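Local coordinates for alanine glyoxylate transaminase (Thermococcus litoralis, PDB 2ZC0), which probably catalyses transfer of the amino group of alanine to glyoxylate as a homodimer that uses pyridoxal 5'-phosphate, at residues V102-G107 against G256-E261; E213-N218 against V239-T244; K309-I314 against P385-I390; A333-M338 against R379-R384. All coordinates share one frame; numbering follows the deposited sequence.

Contact 1 of 4, residues V102-G107 against G256-E261; sequences VITIGG and GWIIAE. With PMP (4'-deoxy-4'-aminopyridoxal-5'-phosphate), chain F.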
# COMPACT_ATOMS: atom_id res chain seq x y z
N VAL A 102 -6.82 -21.95 -14.67
CA VAL A 102 -5.44 -21.47 -14.63
C VAL A 102 -4.65 -22.42 -13.73
O VAL A 102 -4.93 -22.51 -12.53
CB VAL A 102 -5.35 -20.02 -14.05
CG1 VAL A 102 -3.91 -19.53 -14.08
CG2 VAL A 102 -6.26 -19.08 -14.82
N ILE A 103 -3.69 -23.12 -14.33
CA ILE A 103 -2.82 -24.07 -13.64
C ILE A 103 -1.77 -23.29 -12.87
O ILE A 103 -0.90 -22.63 -13.45
CB ILE A 103 -2.06 -25.01 -14.62
CG1 ILE A 103 -3.04 -25.72 -15.55
CG2 ILE A 103 -1.24 -26.04 -13.84
CD1 ILE A 103 -4.19 -26.37 -14.83
N THR A 104 -1.86 -23.41 -11.55
CA THR A 104 -0.99 -22.71 -10.63
C THR A 104 -0.07 -23.68 -9.88
O THR A 104 -0.18 -24.90 -10.03
CB THR A 104 -1.84 -21.94 -9.60
OG1 THR A 104 -2.72 -22.86 -8.94
CG2 THR A 104 -2.69 -20.90 -10.30
N ILE A 105 0.83 -23.12 -9.08
CA ILE A 105 1.78 -23.89 -8.29
C ILE A 105 1.01 -24.39 -7.06
O ILE A 105 1.17 -23.87 -5.96
CB ILE A 105 2.97 -23.01 -7.82
CG1 ILE A 105 3.72 -22.46 -9.04
CG2 ILE A 105 3.92 -23.81 -6.95
CD1 ILE A 105 4.31 -23.53 -9.94
N GLY A 106 0.14 -25.38 -7.28
CA GLY A 106 -0.66 -25.93 -6.19
C GLY A 106 -1.81 -25.03 -5.77
O GLY A 106 -2.01 -23.96 -6.34
N GLY A 107 -2.58 -25.47 -4.78
CA GLY A 107 -3.69 -24.67 -4.29
C GLY A 107 -3.14 -23.41 -3.64
O GLY A 107 -3.82 -22.38 -3.61
N GLY A 256 -1.96 -27.18 -9.23
CA GLY A 256 -3.22 -26.68 -8.72
C GLY A 256 -3.87 -25.80 -9.77
O GLY A 256 -3.35 -25.65 -10.88
N TRP A 257 -5.00 -25.20 -9.42
CA TRP A 257 -5.69 -24.37 -10.39
C TRP A 257 -6.63 -23.34 -9.80
O TRP A 257 -7.01 -23.40 -8.63
CB TRP A 257 -6.47 -25.26 -11.38
CG TRP A 257 -7.48 -26.17 -10.72
CD1 TRP A 257 -8.72 -25.83 -10.26
CD2 TRP A 257 -7.29 -27.55 -10.36
NE1 TRP A 257 -9.32 -26.90 -9.64
CE2 TRP A 257 -8.46 -27.97 -9.69
CE3 TRP A 257 -6.25 -28.47 -10.54
CZ2 TRP A 257 -8.62 -29.27 -9.19
CZ3 TRP A 257 -6.40 -29.76 -10.05
CH2 TRP A 257 -7.58 -30.16 -9.38
N ILE A 258 -6.95 -22.36 -10.63
CA ILE A 258 -7.88 -21.31 -10.29
C ILE A 258 -9.00 -21.45 -11.30
O ILE A 258 -8.78 -21.85 -12.45
CB ILE A 258 -7.27 -19.91 -10.49
CG1 ILE A 258 -6.28 -19.59 -9.37
CG2 ILE A 258 -8.37 -18.86 -10.52
CD1 ILE A 258 -5.65 -18.23 -9.51
N ILE A 259 -10.21 -21.15 -10.87
CA ILE A 259 -11.35 -21.16 -11.77
C ILE A 259 -12.01 -19.85 -11.42
O ILE A 259 -12.50 -19.67 -10.30
CB ILE A 259 -12.36 -22.30 -11.50
CG1 ILE A 259 -11.75 -23.67 -11.80
CG2 ILE A 259 -13.57 -22.11 -12.42
CD1 ILE A 259 -12.74 -24.82 -11.52
N ALA A 260 -11.98 -18.92 -12.37
CA ALA A 260 -12.54 -17.59 -12.22
C ALA A 260 -13.07 -17.16 -13.58
O ALA A 260 -12.92 -17.88 -14.58
CB ALA A 260 -11.47 -16.61 -11.74
N GLU A 261 -13.67 -15.98 -13.63
CA GLU A 261 -14.24 -15.48 -14.87
C GLU A 261 -14.04 -14.00 -15.01
O GLU A 261 -13.59 -13.34 -14.09
CB GLU A 261 -15.74 -15.79 -14.91
CG GLU A 261 -16.07 -17.25 -15.14
CD GLU A 261 -17.07 -17.78 -14.14
OE1 GLU A 261 -18.20 -17.25 -14.07
OE2 GLU A 261 -16.71 -18.74 -13.41
N1 PMP F . -5.87 -25.65 0.72
C2 PMP F . -5.95 -26.38 1.85
C2A PMP F . -7.22 -26.23 2.69
C3 PMP F . -4.90 -27.26 2.24
O3 PMP F . -5.01 -27.99 3.42
C4 PMP F . -3.72 -27.35 1.40
C4A PMP F . -2.59 -28.30 1.83
N4A PMP F . -1.32 -27.62 2.09
C5 PMP F . -3.69 -26.49 0.12
C6 PMP F . -4.80 -25.66 -0.17
C5A PMP F . -2.50 -26.51 -0.86
O4P PMP F . -2.43 -27.51 -1.32
P PMP F . -1.21 -27.57 -2.45
O1P PMP F . -1.68 -27.79 -4.27
O2P PMP F . -0.18 -29.11 -1.97
O3P PMP F . -0.11 -26.13 -2.39

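Contact 2 of 4, residues E213-N218 against V239-T244; sequences EDTAYN and VIVAGT. With PMP (4'-deoxy-4'-aminopyridoxal-5'-phosphate), chain F.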
# COMPACT_ATOMS: atom_id res chain seq x y z
N GLU A 213 -13.74 -20.68 -2.97
CA GLU A 213 -13.96 -22.04 -2.49
C GLU A 213 -12.73 -22.93 -2.65
O GLU A 213 -12.28 -23.18 -3.77
CB GLU A 213 -15.16 -22.66 -3.26
CG GLU A 213 -15.46 -24.14 -2.97
CD GLU A 213 -16.79 -24.64 -3.57
OE1 GLU A 213 -17.40 -25.56 -2.98
OE2 GLU A 213 -17.22 -24.12 -4.62
N ASP A 214 -12.21 -23.42 -1.53
CA ASP A 214 -11.04 -24.28 -1.52
C ASP A 214 -11.52 -25.73 -1.62
O ASP A 214 -12.16 -26.24 -0.72
CB ASP A 214 -10.26 -24.05 -0.23
CG ASP A 214 -8.86 -24.62 -0.27
OD1 ASP A 214 -7.98 -24.01 0.37
OD2 ASP A 214 -8.63 -25.66 -0.91
N THR A 215 -11.19 -26.37 -2.74
CA THR A 215 -11.58 -27.75 -3.06
C THR A 215 -10.44 -28.76 -2.90
O THR A 215 -10.41 -29.79 -3.57
CB THR A 215 -12.08 -27.83 -4.52
OG1 THR A 215 -11.01 -27.46 -5.41
CG2 THR A 215 -13.26 -26.90 -4.74
N ALA A 216 -9.50 -28.46 -2.01
CA ALA A 216 -8.36 -29.33 -1.77
C ALA A 216 -8.72 -30.78 -1.42
O ALA A 216 -8.02 -31.71 -1.82
CB ALA A 216 -7.47 -28.74 -0.68
N TYR A 217 -9.81 -30.99 -0.70
CA TYR A 217 -10.18 -32.35 -0.30
C TYR A 217 -11.47 -32.89 -0.92
O TYR A 217 -12.03 -33.86 -0.41
CB TYR A 217 -10.26 -32.42 1.23
CG TYR A 217 -8.98 -31.96 1.89
CD1 TYR A 217 -8.86 -30.65 2.38
CD2 TYR A 217 -7.85 -32.78 1.90
CE1 TYR A 217 -7.63 -30.17 2.86
CE2 TYR A 217 -6.63 -32.31 2.38
CZ TYR A 217 -6.52 -31.00 2.85
OH TYR A 217 -5.30 -30.54 3.27
N ASN A 218 -11.91 -32.29 -2.02
CA ASN A 218 -13.14 -32.73 -2.67
C ASN A 218 -13.07 -34.14 -3.20
O ASN A 218 -14.09 -34.77 -3.44
CB ASN A 218 -13.50 -31.77 -3.82
CG ASN A 218 -14.04 -30.48 -3.31
OD1 ASN A 218 -13.70 -30.05 -2.20
ND2 ASN A 218 -14.88 -29.83 -4.10
N VAL A 239 -18.56 -17.25 -7.11
CA VAL A 239 -17.53 -18.04 -6.48
C VAL A 239 -16.37 -18.34 -7.42
O VAL A 239 -16.52 -18.52 -8.64
CB VAL A 239 -18.08 -19.35 -5.76
CG1 VAL A 239 -19.60 -19.40 -5.82
CG2 VAL A 239 -17.44 -20.59 -6.32
N ILE A 240 -15.19 -18.35 -6.82
CA ILE A 240 -13.95 -18.60 -7.52
C ILE A 240 -13.38 -19.80 -6.81
O ILE A 240 -13.40 -19.84 -5.59
CB ILE A 240 -13.01 -17.40 -7.33
CG1 ILE A 240 -13.66 -16.16 -7.94
CG2 ILE A 240 -11.62 -17.74 -7.85
CD1 ILE A 240 -12.92 -14.86 -7.70
N VAL A 241 -12.89 -20.80 -7.52
CA VAL A 241 -12.33 -21.91 -6.79
C VAL A 241 -10.82 -21.97 -6.90
O VAL A 241 -10.24 -21.50 -7.89
CB VAL A 241 -12.94 -23.30 -7.20
CG1 VAL A 241 -14.16 -23.12 -8.07
CG2 VAL A 241 -11.90 -24.18 -7.84
N ALA A 242 -10.21 -22.52 -5.86
CA ALA A 242 -8.78 -22.72 -5.77
C ALA A 242 -8.66 -24.20 -5.45
O ALA A 242 -8.90 -24.63 -4.33
CB ALA A 242 -8.19 -21.89 -4.63
N GLY A 243 -8.32 -24.99 -6.46
CA GLY A 243 -8.22 -26.42 -6.27
C GLY A 243 -6.83 -26.96 -6.51
O GLY A 243 -5.89 -26.22 -6.76
N THR A 244 -6.72 -28.28 -6.42
CA THR A 244 -5.44 -28.94 -6.62
C THR A 244 -5.57 -30.45 -6.70
O THR A 244 -6.56 -31.04 -6.25
CB THR A 244 -4.46 -28.57 -5.49
OG1 THR A 244 -3.25 -29.32 -5.65
CG2 THR A 244 -5.06 -28.85 -4.13
N1 PMP F . -5.87 -25.65 0.72
C2 PMP F . -5.95 -26.38 1.85
C2A PMP F . -7.22 -26.23 2.69
C3 PMP F . -4.90 -27.26 2.24
O3 PMP F . -5.01 -27.99 3.42
C4 PMP F . -3.72 -27.35 1.40
C4A PMP F . -2.59 -28.30 1.83
N4A PMP F . -1.32 -27.62 2.09
C5 PMP F . -3.69 -26.49 0.12
C6 PMP F . -4.80 -25.66 -0.17
C5A PMP F . -2.50 -26.51 -0.86
O4P PMP F . -2.43 -27.51 -1.32
P PMP F . -1.21 -27.57 -2.45
O1P PMP F . -1.68 -27.79 -4.27
O2P PMP F . -0.18 -29.11 -1.97
O3P PMP F . -0.11 -26.13 -2.39
O HOH W 1 -6.92 -25.74 -2.87
O HOH W 2 -9.25 -29.96 -5.83
O HOH W 3 -6.04 -32.79 -4.04

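Contact 3 of 4, residues K309-I314 against P385-I390; sequences KEKRDI and PSKEEI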
# COMPACT_ATOMS: atom_id res chain seq x y z
N LYS A 309 -9.72 -44.04 3.64
CA LYS A 309 -10.94 -44.22 4.41
C LYS A 309 -10.66 -45.19 5.56
O LYS A 309 -11.14 -45.01 6.67
CB LYS A 309 -12.04 -44.78 3.50
CG LYS A 309 -13.37 -44.96 4.18
CD LYS A 309 -14.42 -45.42 3.20
CE LYS A 309 -15.79 -45.51 3.87
NZ LYS A 309 -16.86 -45.84 2.89
N GLU A 310 -9.87 -46.22 5.28
CA GLU A 310 -9.52 -47.21 6.29
C GLU A 310 -8.69 -46.57 7.41
O GLU A 310 -8.96 -46.77 8.59
CB GLU A 310 -8.76 -48.37 5.65
CG GLU A 310 -8.34 -49.46 6.60
CD GLU A 310 -7.65 -50.61 5.88
OE1 GLU A 310 -6.71 -50.34 5.11
OE2 GLU A 310 -8.06 -51.77 6.09
N LYS A 311 -7.70 -45.77 7.02
CA LYS A 311 -6.87 -45.09 8.01
C LYS A 311 -7.75 -44.13 8.80
O LYS A 311 -7.51 -43.87 9.98
CB LYS A 311 -5.75 -44.31 7.32
CG LYS A 311 -4.71 -45.17 6.63
CD LYS A 311 -3.55 -44.28 6.21
CE LYS A 311 -2.46 -45.04 5.50
NZ LYS A 311 -1.29 -44.14 5.31
N ARG A 312 -8.77 -43.59 8.13
CA ARG A 312 -9.71 -42.67 8.75
C ARG A 312 -10.48 -43.41 9.85
O ARG A 312 -10.65 -42.88 10.96
CB ARG A 312 -10.69 -42.14 7.69
CG ARG A 312 -11.64 -41.02 8.14
CD ARG A 312 -12.75 -41.54 9.05
NE ARG A 312 -13.55 -42.60 8.43
CZ ARG A 312 -14.62 -42.41 7.67
NH1 ARG A 312 -15.07 -41.19 7.41
NH2 ARG A 312 -15.26 -43.46 7.16
N ASP A 313 -10.94 -44.62 9.55
CA ASP A 313 -11.69 -45.41 10.52
C ASP A 313 -10.79 -45.90 11.65
O ASP A 313 -11.18 -45.88 12.81
CB ASP A 313 -12.36 -46.60 9.84
CG ASP A 313 -13.25 -46.19 8.70
OD1 ASP A 313 -14.01 -45.21 8.85
OD2 ASP A 313 -13.21 -46.85 7.64
N ILE A 314 -9.58 -46.33 11.29
CA ILE A 314 -8.60 -46.81 12.25
C ILE A 314 -8.23 -45.75 13.28
O ILE A 314 -8.15 -46.05 14.47
CB ILE A 314 -7.31 -47.32 11.54
CG1 ILE A 314 -7.60 -48.61 10.77
CG2 ILE A 314 -6.21 -47.59 12.55
CD1 ILE A 314 -6.40 -49.15 10.00
N PRO A 385 0.75 -41.35 8.02
CA PRO A 385 1.16 -42.49 8.84
C PRO A 385 0.57 -43.82 8.35
O PRO A 385 -0.56 -43.86 7.87
CB PRO A 385 0.69 -42.10 10.23
CG PRO A 385 -0.51 -41.26 9.95
CD PRO A 385 -0.04 -40.39 8.81
N SER A 386 1.35 -44.89 8.47
CA SER A 386 0.91 -46.22 8.04
C SER A 386 -0.27 -46.72 8.88
O SER A 386 -0.55 -46.18 9.96
CB SER A 386 2.06 -47.21 8.18
OG SER A 386 2.41 -47.37 9.55
N LYS A 387 -0.96 -47.75 8.38
CA LYS A 387 -2.08 -48.35 9.11
C LYS A 387 -1.62 -48.74 10.51
O LYS A 387 -2.33 -48.56 11.49
CB LYS A 387 -2.56 -49.61 8.38
CG LYS A 387 -3.80 -49.41 7.52
CD LYS A 387 -4.10 -50.64 6.69
CE LYS A 387 -4.45 -51.85 7.55
NZ LYS A 387 -5.78 -51.72 8.21
N GLU A 388 -0.39 -49.26 10.57
CA GLU A 388 0.26 -49.72 11.79
C GLU A 388 0.63 -48.58 12.76
O GLU A 388 0.35 -48.67 13.96
CB GLU A 388 1.51 -50.51 11.38
CG GLU A 388 1.95 -51.65 12.31
CD GLU A 388 2.78 -51.18 13.49
OE1 GLU A 388 3.64 -50.29 13.31
OE2 GLU A 388 2.58 -51.73 14.60
N GLU A 389 1.27 -47.53 12.24
CA GLU A 389 1.71 -46.39 13.05
C GLU A 389 0.59 -45.63 13.75
O GLU A 389 0.76 -45.15 14.87
CB GLU A 389 2.51 -45.40 12.20
CG GLU A 389 3.87 -45.89 11.75
CD GLU A 389 4.63 -44.83 10.95
OE1 GLU A 389 4.13 -44.40 9.89
OE2 GLU A 389 5.73 -44.43 11.39
N ILE A 390 -0.56 -45.50 13.09
CA ILE A 390 -1.67 -44.76 13.67
C ILE A 390 -2.05 -45.20 15.09
O ILE A 390 -2.06 -44.39 16.01
CB ILE A 390 -2.90 -44.81 12.75
CG1 ILE A 390 -2.57 -44.11 11.43
CG2 ILE A 390 -4.09 -44.14 13.41
CD1 ILE A 390 -3.69 -44.17 10.40

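Contact 4 of 4, residues A333-M338 against R379-R384; sequences AGMFVM and RLNFSR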
# COMPACT_ATOMS: atom_id res chain seq x y z
N ALA A 333 -14.70 -36.75 5.32
CA ALA A 333 -13.79 -36.46 4.22
C ALA A 333 -12.54 -35.78 4.73
O ALA A 333 -12.49 -35.31 5.88
CB ALA A 333 -14.49 -35.57 3.21
N GLY A 334 -11.52 -35.73 3.88
CA GLY A 334 -10.29 -35.08 4.27
C GLY A 334 -9.21 -36.02 4.75
O GLY A 334 -9.16 -37.19 4.36
N MET A 335 -8.35 -35.51 5.62
CA MET A 335 -7.24 -36.29 6.14
C MET A 335 -6.84 -35.87 7.54
O MET A 335 -5.92 -36.44 8.14
CB MET A 335 -6.04 -36.15 5.19
CG MET A 335 -5.73 -34.71 4.81
SD MET A 335 -4.31 -34.53 3.70
CE MET A 335 -3.23 -33.91 4.81
N PHE A 336 -7.52 -34.87 8.08
CA PHE A 336 -7.20 -34.41 9.41
C PHE A 336 -8.33 -34.72 10.37
O PHE A 336 -9.46 -34.98 9.97
CB PHE A 336 -6.95 -32.91 9.42
CG PHE A 336 -5.79 -32.47 8.57
CD1 PHE A 336 -6.01 -31.78 7.38
CD2 PHE A 336 -4.48 -32.74 8.96
CE1 PHE A 336 -4.95 -31.35 6.59
CE2 PHE A 336 -3.41 -32.32 8.18
CZ PHE A 336 -3.64 -31.62 7.00
N VAL A 337 -7.99 -34.70 11.66
CA VAL A 337 -8.93 -34.91 12.74
C VAL A 337 -8.48 -33.89 13.78
O VAL A 337 -7.28 -33.79 14.06
CB VAL A 337 -8.81 -36.32 13.35
CG1 VAL A 337 -9.64 -36.41 14.64
CG2 VAL A 337 -9.28 -37.37 12.35
N MET A 338 -9.40 -33.10 14.30
CA MET A 338 -9.03 -32.14 15.32
C MET A 338 -9.38 -32.74 16.67
O MET A 338 -10.54 -33.02 16.96
CB MET A 338 -9.77 -30.81 15.18
CG MET A 338 -9.26 -29.74 16.14
SD MET A 338 -7.60 -29.08 15.63
CE MET A 338 -8.09 -27.56 14.90
N ARG A 379 -4.18 -30.70 15.94
CA ARG A 379 -4.58 -31.29 14.68
C ARG A 379 -3.84 -32.60 14.45
O ARG A 379 -2.63 -32.69 14.67
CB ARG A 379 -4.30 -30.33 13.54
CG ARG A 379 -5.01 -30.66 12.25
CD ARG A 379 -4.45 -29.82 11.13
NE ARG A 379 -3.14 -30.35 10.75
CZ ARG A 379 -2.37 -29.83 9.81
NH1 ARG A 379 -2.76 -28.75 9.14
NH2 ARG A 379 -1.22 -30.42 9.51
N LEU A 380 -4.58 -33.61 14.02
CA LEU A 380 -4.01 -34.93 13.77
C LEU A 380 -4.28 -35.34 12.34
O LEU A 380 -5.40 -35.21 11.85
CB LEU A 380 -4.65 -35.97 14.70
CG LEU A 380 -4.64 -35.72 16.20
CD1 LEU A 380 -5.37 -36.87 16.91
CD2 LEU A 380 -3.19 -35.63 16.68
N ASN A 381 -3.26 -35.87 11.69
CA ASN A 381 -3.38 -36.30 10.32
C ASN A 381 -3.35 -37.83 10.22
O ASN A 381 -2.57 -38.47 10.92
CB ASN A 381 -2.22 -35.72 9.50
CG ASN A 381 -2.05 -36.41 8.20
OD1 ASN A 381 -1.13 -37.22 8.02
ND2 ASN A 381 -2.95 -36.13 7.26
N PHE A 382 -4.18 -38.41 9.36
CA PHE A 382 -4.18 -39.87 9.21
C PHE A 382 -3.83 -40.37 7.81
O PHE A 382 -3.75 -41.58 7.58
CB PHE A 382 -5.54 -40.48 9.64
CG PHE A 382 -6.73 -39.88 8.95
CD1 PHE A 382 -7.41 -38.81 9.50
CD2 PHE A 382 -7.17 -40.40 7.74
CE1 PHE A 382 -8.52 -38.25 8.87
CE2 PHE A 382 -8.28 -39.85 7.09
CZ PHE A 382 -8.96 -38.78 7.66
N SER A 383 -3.58 -39.45 6.89
CA SER A 383 -3.25 -39.84 5.52
C SER A 383 -1.83 -40.38 5.35
O SER A 383 -1.63 -41.37 4.63
CB SER A 383 -3.49 -38.67 4.55
OG SER A 383 -2.73 -37.53 4.89
N ARG A 384 -0.85 -39.76 6.00
CA ARG A 384 0.55 -40.19 5.86
C ARG A 384 0.99 -41.39 6.70
O ARG A 384 1.56 -42.35 6.17
CB ARG A 384 1.49 -39.02 6.15
CG ARG A 384 2.81 -39.14 5.42
CD ARG A 384 3.99 -38.83 6.31
NE ARG A 384 4.44 -39.99 7.08
CZ ARG A 384 3.98 -40.34 8.28
NH1 ARG A 384 3.04 -39.61 8.86
NH2 ARG A 384 4.47 -41.42 8.89

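Contact 1 of 4, residues V102-G107 against G256-E261
Val102 and Ile258 trade backbone bonds in both directions, Ile258 N giving to Val102 O at 2.8 Å and Val102 N to Ile258 O at 3.0 Å. Thr104 and Gly256 repeat the pattern as a second antiparallel hydrogen-bonded pair, with Thr104 N 2.8 Å from Gly256 O and Gly256 N 3.0 Å from Thr104 O. The ladder belongs to the mixed sheet of the large domain in fold type I pyridoxal-phosphate enzymes, where strand 256-259 runs antiparallel to both its neighbours. Gly256 shows how a turn in one segment can restrict the strand beside it: a side chain here would strike Gly106 C and Gly107 N, where the chain turns into helix 106-118. Gly107 N, early in that helix, donates to PMP O1P, although the place of this oxygen is less sure. Between the two pairs, Ile103 and Trp257 lie on the face covered by Leu84 of helix 78-91. Val102, Thr104 and Ile258 share the other face, under helices 106-118 and 262-272. Thr104 divides its branches: with OG1 between backbone N and carbonyl carbon (chi1 57°), the hydroxyl donates to Gly106 O at 2.9 Å, while CG2 meets Ile258 CG1 at 3.9 Å, the two side chains crossing near a right angle.

Contact 2 of 4, residues E213-N218 against V239-T244
Ala242 O is gripped twice: by Thr215 N at 3.3 Å and by a water that donates to it at 2.7 Å. The same water gives its other hydrogen to Asp214 OD2, 2.6 Å from the water oxygen. The bridge sits at the C-terminal ends of neighbouring parallel strands, 210-214 and 239-244, the edge on which this fold type I sheet holds its cofactor. Further back the strands are stitched by Ala242 N to Glu213 O (3.0 Å) and by Glu213 N to Ile240 O (2.8 Å). Asp214 OD2 also accepts from Ala216 N, an Asx turn that fixes the carboxylate. CG anti to the backbone N (chi1 -165°) turns OD1 to within 2.7 Å of PMP N1, and Tyr179 OH bonds this same oxygen. With an alanine here the carboxylate is gone: Ala216 N and Tyr179 OH would probably lose a partner, the water would keep Ala242 O alone of its two acceptors, and the cofactor nitrogen would lose its nearby charge. Ala216 CB packs 3.8 Å from PMP C2, and Thr244 OG1 donates to PMP O1P, whose position is less certain. Tyr217 OH, also bonded to Lys247 NZ, meets PMP O3 at 2.6 Å, with that oxygen near the plane of the tyrosine ring.

Contact 3 of 4, residues K309-I314 against P385-I390
Lys387 bends at chi3 (64°) and chi4 (71°), and the double bend curls its ammonium over Ile314 to reach Glu310. Lys311 does the reverse: fully extended beyond CG, it runs past Ile390 and ends at Pro385 O. The first arrangement yields a salt bridge, Glu310 OE2 to Lys387 NZ at 3.1 Å, with the two chains crossing near a right angle. The second yields a hydrogen bond of 2.7 Å from Lys311 NZ to Pro385 O, the ammonium standing above the carbonyl plane. Lys311 NZ also has a salt bridge to Asp45 and a hydrogen bond to Ser383 O. Beneath the polar tips lies an apolar seam joining helix 295-322 to the start of helix 389-404. Ile390 CD1 presses on Lys311 CB at 3.7 Å, Ile314 CD1 lies 3.6 Å from Lys387 CG, and the CG2 methyls of Ile314 and Ile390 meet at 4.1 Å. Ser386 and Glu389 form a capping box leading into helix 389-404, Glu389 N giving to Ser386 OG at 2.9 Å and Ser386 N to Glu389 OE1. The chemistry therefore divides by depth: the Glu310-Lys387 pair, at the solvent-facing rim, is probably weakened by water, whereas the buried ammonium of Lys311 is paid for by a carboxylate and backbone carbonyls.

Contact 4 of 4, residues A333-M338 against R379-R384
Phe336 is sandwiched: Arg379 CD lies 3.6 Å above one face of its ring, offset toward the rim, and Met335 CG covers the opposite face, while Leu380 O sits at the edge near the ring plane. The Arg379 methylene makes a CH-pi contact, and the guanidinium continues past the ring with the planes 32° apart, though their separation is too short to be trusted. The second ring, Phe382, has Met335 O over one face and Phe336 O at its edge. Placing CG between backbone N and carbonyl carbon (chi1 54°) folds this ring back over the Met335 backbone, and Met335 CA completes a CH-pi contact 3.8 Å from the ring centroid. Val337 CG2 touches Phe382 CE1 at 3.7 Å. The backbone between them is the two-stranded antiparallel sheet of 336-340 and 377-381. Val337 N donates to Leu380 O at 2.6 Å and Leu380 N to Val337 O at 2.7 Å; past the strand ends, Phe382 N reaches Met335 O at 2.9 Å. Arg379 NH1 and NH2 go on to Asn186 OD1 and Ala40 O, a setting consistent with the carboxylate-binding arginine of class I aminotransferases. A leucine in its place would probably leave those two acceptors without their donors and the Phe336 ring freer to turn. The Phe336 side chain is itself about 5 Å from the cofactor. On the Met335 side, Asn381 OD1 accepts from Arg384 N in an Asx motif. Ser383 OG, whose other partner is Asp43 O, lies 3.6 Å from Met335 SD and takes an almost straight bond (174°) from Asn381 ND2, in the plane of the amide.

In the fold
Contacts 1 and 2 are wholly buried and belong to one sheet: strands 239-244 and 256-259 are neighbours in it, joined by bonds such as Trp257 N to Gly243 O, and both contacts touch the cofactor. Contact 4 is just as buried but rests on a separate two-stranded sheet; it meets contact 2 where Tyr217 packs on Phe336 and Met335. Contact 3 is the partly exposed one, its centre about 20 Å from that of the chain, and backs onto contact 4 through Lys311, Arg384 and Glu389. The chemistry follows place in the fold: backbone ladders in 1 and 2, with cofactor contacts at their ends, ring and side-chain packing in 4, salt bridges and helix capping in 3.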